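Local coordinates for protein amino Transferase (Eubacterium rectale, PDB 3ELE) that probably transfers amino groups between amino acids and keto acids with bound pyridoxal-5'-phosphate, as a class I and II aminotransferase, at residues V188-E191 with E192-K195; A86-L89 with N90-G94; F162-L165 with E166-N170. All blocks are in the same frame, centred on the assembly; numbering follows the deposited sequence.

In chain order contact 2 comes first, at the C-terminal end of helix 79-93, then contact 3, which spans the short helix 162-167 and its exit, and contact 1 at the start of helix 191-208. Contacts 1 and 3 adjoin: their centres are about 17 Å apart, and F162 CZ of contact 3 packs on T193 O of contact 1 at 3.4 Å. Contact 2 stands apart, its nearest atoms about 10 Å from contact 1 and about 19 Å from contact 3. The side chain of Y189 in contact 1 lies about 11 Å from a bound pyridoxal-5'-phosphate. N179 and N183 of the cofactor pocket lie shortly before contact 1 in the chain.

Contact 1: residues V188-E191 with E192-K195; sequences VYSE and ETIK
E192 opens the second segment with its CB 3.8 Å from OG of S190, the residue at the N-cap of helix 191-208, while its chain is extended beyond CG. T193, three residues beyond the cap, turns its two branches to different neighbours. Its OG1 lies 3.1 Å from S190 OG, a possible hydrogen bond, and is itself bonded to OE1 of Q159, which also takes the backbone N-H of S190. Its CG2, anti to the backbone N, reaches the root of the Y189 side chain, 3.8 Å from Y189 CB and 3.9 Å from Y189 CG. I194 then closes the first helical turn: its N donates to S190 O at 2.9 Å, almost straight (167°). On the same residue CD1 packs against Y189 CB at 3.8 Å, and both side chains also touch I178 of strand 173-178, fixing the new helix against the sheet. K195 N follows with a bond to E191 O of 2.8 Å, and its aliphatic chain folds over that carbonyl so that CD slants across E191 CG. Despite a bend at chi3 (67°), K195 NZ stays 4.8 Å from E191 OE1, too far for a salt bridge, and E191 OE2 bonds instead to the hydroxyl of Y236. Here a serine N-cap starts the helix of a beta-alpha-beta crossover, which joins the adjacent parallel strands 173-178 and 213-217 in the large sheet of this aminotransferase.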
ATOM      1  N   VAL A 188     -22.287   8.304  17.070  1.00 35.45           N
ATOM      2  CA  VAL A 188     -22.866   7.738  15.857  1.00 34.43           C
ATOM      3  C   VAL A 188     -23.805   8.793  15.316  1.00 34.16           C
ATOM      4  O   VAL A 188     -24.732   9.196  16.020  1.00 36.63           O
ATOM      5  CB  VAL A 188     -23.622   6.423  16.093  1.00 33.10           C
ATOM      6  CG1 VAL A 188     -24.358   5.978  14.804  1.00 28.99           C
ATOM      7  CG2 VAL A 188     -22.682   5.343  16.537  1.00 34.25           C
ATOM      8  N   TYR A 189     -23.573   9.251  14.091  1.00 35.21           N
ATOM      9  CA  TYR A 189     -24.455  10.263  13.487  1.00 35.83           C
ATOM     10  C   TYR A 189     -25.820   9.672  13.138  1.00 37.07           C
ATOM     11  O   TYR A 189     -25.909   8.608  12.508  1.00 39.31           O
ATOM     12  CB  TYR A 189     -23.844  10.951  12.264  1.00 35.98           C
ATOM     13  CG  TYR A 189     -22.544  11.719  12.502  1.00 34.61           C
ATOM     14  CD1 TYR A 189     -22.308  12.438  13.688  1.00 35.82           C
ATOM     15  CD2 TYR A 189     -21.571  11.795  11.496  1.00 30.60           C
ATOM     16  CE1 TYR A 189     -21.117  13.163  13.882  1.00 31.97           C
ATOM     17  CE2 TYR A 189     -20.386  12.521  11.688  1.00 34.08           C
ATOM     18  CZ  TYR A 189     -20.166  13.203  12.881  1.00 32.99           C
ATOM     19  OH  TYR A 189     -18.999  13.906  13.065  1.00 31.31           O
ATOM     20  N   SER A 190     -26.874  10.335  13.617  1.00 37.04           N
ATOM     21  CA  SER A 190     -28.256   9.926  13.381  1.00 36.44           C
ATOM     22  C   SER A 190     -28.649  10.198  11.942  1.00 36.75           C
ATOM     23  O   SER A 190     -27.996  10.992  11.254  1.00 35.95           O
ATOM     24  CB  SER A 190     -29.206  10.725  14.285  1.00 35.88           C
ATOM     25  OG  SER A 190     -29.110  12.120  13.991  1.00 38.77           O
ATOM     26  N   GLU A 191     -29.746   9.578  11.511  1.00 37.04           N
ATOM     27  CA  GLU A 191     -30.311   9.823  10.180  1.00 37.61           C
ATOM     28  C   GLU A 191     -30.542  11.319   9.974  1.00 36.63           C
ATOM     29  O   GLU A 191     -30.249  11.850   8.892  1.00 38.00           O
ATOM     30  CB  GLU A 191     -31.639   9.082   9.990  1.00 38.12           C
ATOM     31  CG  GLU A 191     -32.146   9.127   8.565  1.00 41.27           C
ATOM     32  CD  GLU A 191     -33.495   8.458   8.353  1.00 39.31           C
ATOM     33  OE1 GLU A 191     -34.403   8.603   9.213  1.00 42.41           O
ATOM     34  OE2 GLU A 191     -33.654   7.840   7.276  1.00 39.07           O
ATOM     35  N   GLU A 192     -31.057  11.985  11.010  1.00 36.12           N
ATOM     36  CA  GLU A 192     -31.322  13.419  10.967  1.00 36.99           C
ATOM     37  C   GLU A 192     -30.032  14.207  10.680  1.00 33.93           C
ATOM     38  O   GLU A 192     -30.029  15.084   9.819  1.00 34.03           O
ATOM     39  CB  GLU A 192     -32.011  13.879  12.262  1.00 36.60           C
ATOM     40  CG  GLU A 192     -32.404  15.349  12.297  1.00 42.70           C
ATOM     41  CD  GLU A 192     -33.147  15.738  13.570  1.00 42.10           C
ATOM     42  OE1 GLU A 192     -33.865  14.895  14.160  1.00 56.28           O
ATOM     43  OE2 GLU A 192     -33.024  16.913  13.973  1.00 57.87           O
ATOM     44  N   THR A 193     -28.953  13.872  11.382  1.00 32.58           N
ATOM     45  CA  THR A 193     -27.640  14.505  11.167  1.00 31.66           C
ATOM     46  C   THR A 193     -27.133  14.273   9.735  1.00 31.47           C
ATOM     47  O   THR A 193     -26.691  15.216   9.076  1.00 31.66           O
ATOM     48  CB  THR A 193     -26.619  13.996  12.197  1.00 29.88           C
ATOM     49  OG1 THR A 193     -27.044  14.418  13.490  1.00 30.40           O
ATOM     50  CG2 THR A 193     -25.231  14.527  11.936  1.00 28.87           C
ATOM     51  N   ILE A 194     -27.249  13.029   9.258  1.00 32.38           N
ATOM     52  CA  ILE A 194     -26.843  12.651   7.902  1.00 32.50           C
ATOM     53  C   ILE A 194     -27.703  13.393   6.854  1.00 33.56           C
ATOM     54  O   ILE A 194     -27.153  13.859   5.855  1.00 33.88           O
ATOM     55  CB  ILE A 194     -26.848  11.090   7.695  1.00 33.20           C
ATOM     56  CG1 ILE A 194     -25.841  10.377   8.652  1.00 30.23           C
ATOM     57  CG2 ILE A 194     -26.572  10.716   6.225  1.00 29.91           C
ATOM     58  CD1 ILE A 194     -24.331  10.785   8.486  1.00 31.22           C
ATOM     59  N   LYS A 195     -29.014  13.533   7.100  1.00 34.22           N
ATOM     60  CA  LYS A 195     -29.927  14.271   6.195  1.00 36.23           C
ATOM     61  C   LYS A 195     -29.611  15.779   6.150  1.00 35.85           C
ATOM     62  O   LYS A 195     -29.565  16.345   5.066  1.00 35.65           O
ATOM     63  CB  LYS A 195     -31.408  14.058   6.562  1.00 36.36           C
ATOM     64  CG  LYS A 195     -31.943  12.672   6.206  1.00 39.19           C
ATOM     65  CD  LYS A 195     -33.244  12.320   6.922  1.00 39.11           C
ATOM     66  CE  LYS A 195     -34.428  13.150   6.501  1.00 46.44           C
ATOM     67  NZ  LYS A 195     -35.677  12.756   7.269  1.00 47.50           N
TER

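Contact 2: residues A86-L89 with N90-G94; sequences AEFL and NNTHG
T92 sets its hydroxyl over one face of the F88 ring, 3.4 Å above the plane and displaced toward the rim, where F88 CE1 is the nearest ring carbon. With CG anti to the backbone N (chi1 168°), F88 holds its ring alongside the next turn of helix 79-93, within reach of T92. The hydroxyl proton, however, goes elsewhere: T92 OG1 donates to F88 O over a short 2.6 Å, approaching at a tilt from the carbonyl plane. T92 N adds only weak bonds to F88 O and L89 O. One residue further on, L89 and H93 form the next pair, a looser, slanting approach, L89 CD2 lying 4.0 Å from H93 CD2. H93 N donates to L89 O at 2.8 Å, and the H93 imidazole, with T92 CG2 above one face, stacks on the ring of F232. L89 also packs on Y259 and L261 of strand 258-261, tying this face of the helix to the sheet. N90 folds its carboxamide back along the helix, CG 3.0 Å from A86 O, without using that carbonyl as a partner. A86 O instead receives the backbone N of N90 at 3.0 Å; the amide ND2 binds F97 O, and OD1 binds T95 OG1. N90 therefore tethers the helix to the residues that follow it. G94, bonded through its N to N90 O at 2.9 Å, then leaves the helix with positive phi (76°), a conformation that suits glycine. In the last turn the short bond from the T92 hydroxyl probably compensates for the weak backbone bond at F88 O, and the ammonium of K235, bonded to H93 O, would probably be favoured by the negative end of the helix dipole.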
ATOM      1  N   ALA A  86     -20.578  -6.059  -3.095  1.00 30.29           N
ATOM      2  CA  ALA A  86     -21.738  -5.347  -3.681  1.00 30.79           C
ATOM      3  C   ALA A  86     -23.056  -6.013  -3.269  1.00 32.43           C
ATOM      4  O   ALA A  86     -23.970  -5.331  -2.797  1.00 31.45           O
ATOM      5  CB  ALA A  86     -21.628  -5.279  -5.202  1.00 31.00           C
ATOM      6  N   GLU A  87     -23.107  -7.349  -3.388  1.00 34.45           N
ATOM      7  CA  GLU A  87     -24.292  -8.153  -3.041  1.00 37.35           C
ATOM      8  C   GLU A  87     -24.631  -8.146  -1.536  1.00 36.36           C
ATOM      9  O   GLU A  87     -25.811  -8.123  -1.171  1.00 36.19           O
ATOM     10  CB  GLU A  87     -24.139  -9.595  -3.563  1.00 37.50           C
ATOM     11  CG  GLU A  87     -24.137  -9.673  -5.118  1.00 41.60           C
ATOM     12  CD  GLU A  87     -23.638 -11.019  -5.692  1.00 43.06           C
ATOM     13  OE1 GLU A  87     -23.482 -12.004  -4.923  1.00 52.90           O
ATOM     14  OE2 GLU A  87     -23.409 -11.089  -6.932  1.00 52.91           O
ATOM     15  N   PHE A  88     -23.601  -8.208  -0.687  1.00 35.60           N
ATOM     16  CA  PHE A  88     -23.764  -8.105   0.770  1.00 34.31           C
ATOM     17  C   PHE A  88     -24.320  -6.723   1.166  1.00 33.60           C
ATOM     18  O   PHE A  88     -25.195  -6.640   2.018  1.00 33.81           O
ATOM     19  CB  PHE A  88     -22.443  -8.379   1.527  1.00 34.59           C
ATOM     20  CG  PHE A  88     -22.495  -7.995   2.993  1.00 33.95           C
ATOM     21  CD1 PHE A  88     -23.174  -8.795   3.910  1.00 36.06           C
ATOM     22  CD2 PHE A  88     -21.930  -6.800   3.434  1.00 34.21           C
ATOM     23  CE1 PHE A  88     -23.277  -8.418   5.263  1.00 36.60           C
ATOM     24  CE2 PHE A  88     -22.020  -6.411   4.778  1.00 36.57           C
ATOM     25  CZ  PHE A  88     -22.692  -7.213   5.694  1.00 32.45           C
ATOM     26  N   LEU A  89     -23.756  -5.661   0.589  1.00 33.10           N
ATOM     27  CA  LEU A  89     -24.189  -4.268   0.853  1.00 32.77           C
ATOM     28  C   LEU A  89     -25.637  -4.020   0.389  1.00 31.85           C
ATOM     29  O   LEU A  89     -26.403  -3.378   1.099  1.00 31.76           O
ATOM     30  CB  LEU A  89     -23.233  -3.248   0.205  1.00 31.22           C
ATOM     31  CG  LEU A  89     -21.796  -3.151   0.746  1.00 31.02           C
ATOM     32  CD1 LEU A  89     -20.929  -2.169  -0.119  1.00 22.15           C
ATOM     33  CD2 LEU A  89     -21.775  -2.765   2.226  1.00 27.38           C
ATOM     34  N   ASN A  90     -25.991  -4.547  -0.786  1.00 31.00           N
ATOM     35  CA  ASN A  90     -27.367  -4.449  -1.314  1.00 31.25           C
ATOM     36  C   ASN A  90     -28.378  -5.190  -0.412  1.00 30.37           C
ATOM     37  O   ASN A  90     -29.421  -4.653  -0.101  1.00 30.30           O
ATOM     38  CB  ASN A  90     -27.441  -4.943  -2.768  1.00 30.41           C
ATOM     39  CG  ASN A  90     -26.551  -4.139  -3.711  1.00 32.61           C
ATOM     40  OD1 ASN A  90     -26.027  -3.078  -3.350  1.00 31.74           O
ATOM     41  ND2 ASN A  90     -26.332  -4.667  -4.915  1.00 33.47           N
ATOM     42  N   ASN A  91     -28.037  -6.404   0.025  1.00 31.40           N
ATOM     43  CA  ASN A  91     -28.891  -7.177   0.931  1.00 32.01           C
ATOM     44  C   ASN A  91     -29.045  -6.571   2.329  1.00 32.53           C
ATOM     45  O   ASN A  91     -30.088  -6.781   2.968  1.00 33.14           O
ATOM     46  CB  ASN A  91     -28.425  -8.636   1.046  1.00 31.98           C
ATOM     47  CG  ASN A  91     -28.647  -9.454  -0.245  1.00 39.15           C
ATOM     48  OD1 ASN A  91     -29.604  -9.224  -1.007  1.00 43.64           O
ATOM     49  ND2 ASN A  91     -27.776 -10.454  -0.466  1.00 38.71           N
ATOM     50  N   THR A  92     -28.039  -5.820   2.789  1.00 31.53           N
ATOM     51  CA  THR A  92     -28.044  -5.194   4.125  1.00 32.13           C
ATOM     52  C   THR A  92     -28.660  -3.777   4.140  1.00 32.66           C
ATOM     53  O   THR A  92     -29.378  -3.423   5.082  1.00 31.99           O
ATOM     54  CB  THR A  92     -26.592  -5.094   4.684  1.00 32.44           C
ATOM     55  OG1 THR A  92     -25.922  -6.346   4.497  1.00 31.65           O
ATOM     56  CG2 THR A  92     -26.579  -4.700   6.165  1.00 27.00           C
ATOM     57  N   HIS A  93     -28.375  -2.989   3.103  1.00 31.86           N
ATOM     58  CA  HIS A  93     -28.788  -1.579   3.017  1.00 32.24           C
ATOM     59  C   HIS A  93     -29.839  -1.211   1.970  1.00 33.03           C
ATOM     60  O   HIS A  93     -30.383  -0.085   2.007  1.00 34.61           O
ATOM     61  CB  HIS A  93     -27.537  -0.732   2.808  1.00 32.29           C
ATOM     62  CG  HIS A  93     -26.498  -0.962   3.854  1.00 30.08           C
ATOM     63  ND1 HIS A  93     -26.660  -0.550   5.160  1.00 30.40           N
ATOM     64  CD2 HIS A  93     -25.302  -1.591   3.799  1.00 31.57           C
ATOM     65  CE1 HIS A  93     -25.601  -0.914   5.862  1.00 30.04           C
ATOM     66  NE2 HIS A  93     -24.760  -1.540   5.057  1.00 31.04           N
ATOM     67  N   GLY A  94     -30.157  -2.134   1.067  1.00 30.96           N
ATOM     68  CA  GLY A  94     -31.121  -1.853   0.006  1.00 31.99           C
ATOM     69  C   GLY A  94     -30.592  -0.989  -1.120  1.00 31.91           C
ATOM     70  O   GLY A  94     -31.360  -0.405  -1.878  1.00 31.47           O
TER

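Contact 3: residues F162-L165 with E166-N170; sequences FDAL and EERIN
R168 places CG anti to its carbonyl carbon, keeps the chain extended to NE, and then turns the guanidinium through chi4 (75°), which brings NH1 back to A164 O at 3.1 Å. This carbonyl oxygen lies at the edge of the guanidinium, near its plane, but NH1 stands above the carbonyl plane, with a C=O...NH1 angle of 108°. R168 N bonds the same oxygen from the opposite face at 3.3 Å, and A164 O is gripped by both donors. A further bond from R168 N to L165 O is weak. Both bonds to A164 O fall in the last turn of the short helix 162-167, which lies on the connection from edge strand 147-151 to strand 173-178, passing strand 126-130 in the large sheet. L165 sends CD1 obliquely against I169 CG1 at 4.1 Å, and both side chains rest on I128 of strand 126-130; L165 also touches V151. Nearer the helix start, E166 N donates to F162 O at 2.9 Å and E167 N to D163 O at 3.0 Å. E166 extends toward helix 191-208, where its OE2 forms a salt bridge with K203.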
ATOM      1  N   PHE A 162     -23.784  22.460  12.607  1.00 35.09           N
ATOM      2  CA  PHE A 162     -24.044  22.856  11.209  1.00 34.49           C
ATOM      3  C   PHE A 162     -23.770  24.313  10.875  1.00 35.92           C
ATOM      4  O   PHE A 162     -23.401  24.598   9.735  1.00 35.74           O
ATOM      5  CB  PHE A 162     -25.441  22.432  10.749  1.00 33.74           C
ATOM      6  CG  PHE A 162     -25.597  20.944  10.645  1.00 34.25           C
ATOM      7  CD1 PHE A 162     -24.949  20.234   9.616  1.00 31.82           C
ATOM      8  CD2 PHE A 162     -26.332  20.234  11.600  1.00 34.54           C
ATOM      9  CE1 PHE A 162     -25.053  18.850   9.521  1.00 32.86           C
ATOM     10  CE2 PHE A 162     -26.441  18.844  11.516  1.00 33.28           C
ATOM     11  CZ  PHE A 162     -25.808  18.150  10.475  1.00 30.74           C
ATOM     12  N   ASP A 163     -23.928  25.215  11.850  1.00 36.26           N
ATOM     13  CA  ASP A 163     -23.589  26.641  11.659  1.00 36.64           C
ATOM     14  C   ASP A 163     -22.074  26.799  11.427  1.00 35.12           C
ATOM     15  O   ASP A 163     -21.652  27.419  10.425  1.00 33.41           O
ATOM     16  CB  ASP A 163     -24.061  27.504  12.844  1.00 36.55           C
ATOM     17  CG  ASP A 163     -25.597  27.711  12.871  1.00 42.55           C
ATOM     18  OD1 ASP A 163     -26.316  27.204  11.986  1.00 47.16           O
ATOM     19  OD2 ASP A 163     -26.092  28.408  13.789  1.00 49.89           O
ATOM     20  N   ALA A 164     -21.288  26.196  12.328  1.00 34.12           N
ATOM     21  CA  ALA A 164     -19.825  26.187  12.248  1.00 34.18           C
ATOM     22  C   ALA A 164     -19.381  25.526  10.938  1.00 34.75           C
ATOM     23  O   ALA A 164     -18.542  26.080  10.238  1.00 35.08           O
ATOM     24  CB  ALA A 164     -19.200  25.445  13.462  1.00 35.07           C
ATOM     25  N   LEU A 165     -19.990  24.390  10.574  1.00 34.26           N
ATOM     26  CA  LEU A 165     -19.637  23.688   9.323  1.00 33.71           C
ATOM     27  C   LEU A 165     -19.904  24.558   8.108  1.00 33.79           C
ATOM     28  O   LEU A 165     -18.999  24.743   7.306  1.00 33.05           O
ATOM     29  CB  LEU A 165     -20.349  22.337   9.160  1.00 33.98           C
ATOM     30  CG  LEU A 165     -20.208  21.578   7.821  1.00 34.64           C
ATOM     31  CD1 LEU A 165     -18.732  21.448   7.357  1.00 29.60           C
ATOM     32  CD2 LEU A 165     -20.895  20.222   7.916  1.00 31.35           C
ATOM     33  N   GLU A 166     -21.130  25.080   7.996  1.00 34.07           N
ATOM     34  CA  GLU A 166     -21.537  25.928   6.869  1.00 35.29           C
ATOM     35  C   GLU A 166     -20.620  27.141   6.673  1.00 37.18           C
ATOM     36  O   GLU A 166     -20.317  27.518   5.538  1.00 37.46           O
ATOM     37  CB  GLU A 166     -22.995  26.394   7.038  1.00 35.00           C
ATOM     38  CG  GLU A 166     -23.508  27.196   5.834  1.00 37.89           C
ATOM     39  CD  GLU A 166     -25.000  27.451   5.816  1.00 36.41           C
ATOM     40  OE1 GLU A 166     -25.720  27.058   6.756  1.00 44.29           O
ATOM     41  OE2 GLU A 166     -25.450  28.061   4.825  1.00 41.44           O
ATOM     42  N   GLU A 167     -20.208  27.744   7.787  1.00 39.09           N
ATOM     43  CA  GLU A 167     -19.306  28.905   7.805  1.00 41.11           C
ATOM     44  C   GLU A 167     -17.903  28.567   7.257  1.00 39.24           C
ATOM     45  O   GLU A 167     -17.253  29.427   6.670  1.00 38.76           O
ATOM     46  CB  GLU A 167     -19.230  29.470   9.234  1.00 41.12           C
ATOM     47  CG  GLU A 167     -18.532  30.811   9.392  1.00 47.22           C
ATOM     48  CD  GLU A 167     -18.403  31.276  10.856  1.00 45.43           C
ATOM     49  OE1 GLU A 167     -18.967  30.639  11.787  1.00 54.98           O
ATOM     50  OE2 GLU A 167     -17.720  32.303  11.072  1.00 60.51           O
ATOM     51  N   ARG A 168     -17.460  27.318   7.423  1.00 38.47           N
ATOM     52  CA  ARG A 168     -16.136  26.850   6.918  1.00 37.42           C
ATOM     53  C   ARG A 168     -16.154  26.259   5.496  1.00 37.91           C
ATOM     54  O   ARG A 168     -15.103  25.868   4.987  1.00 38.95           O
ATOM     55  CB  ARG A 168     -15.526  25.860   7.910  1.00 37.78           C
ATOM     56  CG  ARG A 168     -15.103  26.544   9.188  1.00 37.13           C
ATOM     57  CD  ARG A 168     -14.910  25.599  10.320  1.00 36.07           C
ATOM     58  NE  ARG A 168     -14.391  26.295  11.504  1.00 36.59           N
ATOM     59  CZ  ARG A 168     -15.095  27.091  12.314  1.00 39.80           C
ATOM     60  NH1 ARG A 168     -16.387  27.345  12.109  1.00 38.23           N
ATOM     61  NH2 ARG A 168     -14.486  27.652  13.360  1.00 42.72           N
ATOM     62  N   ILE A 169     -17.335  26.173   4.876  1.00 36.68           N
ATOM     63  CA  ILE A 169     -17.480  25.704   3.500  1.00 35.71           C
ATOM     64  C   ILE A 169     -17.281  26.929   2.604  1.00 36.39           C
ATOM     65  O   ILE A 169     -17.886  27.969   2.851  1.00 36.72           O
ATOM     66  CB  ILE A 169     -18.882  25.101   3.221  1.00 34.72           C
ATOM     67  CG1 ILE A 169     -19.079  23.771   3.949  1.00 34.86           C
ATOM     68  CG2 ILE A 169     -19.088  24.880   1.708  1.00 36.54           C
ATOM     69  CD1 ILE A 169     -20.521  23.287   3.917  1.00 34.19           C
ATOM     70  N   ASN A 170     -16.455  26.785   1.563  1.00 35.90           N
ATOM     71  CA  ASN A 170     -16.170  27.858   0.584  1.00 35.44           C
ATOM     72  C   ASN A 170     -15.867  27.252  -0.802  1.00 35.03           C
ATOM     73  O   ASN A 170     -16.018  26.031  -1.005  1.00 33.19           O
ATOM     74  CB  ASN A 170     -15.036  28.776   1.110  1.00 35.64           C
ATOM     75  CG  ASN A 170     -13.728  28.024   1.411  1.00 32.79           C
ATOM     76  OD1 ASN A 170     -13.071  27.505   0.520  1.00 37.78           O
ATOM     77  ND2 ASN A 170     -13.327  28.037   2.657  1.00 35.30           N
TER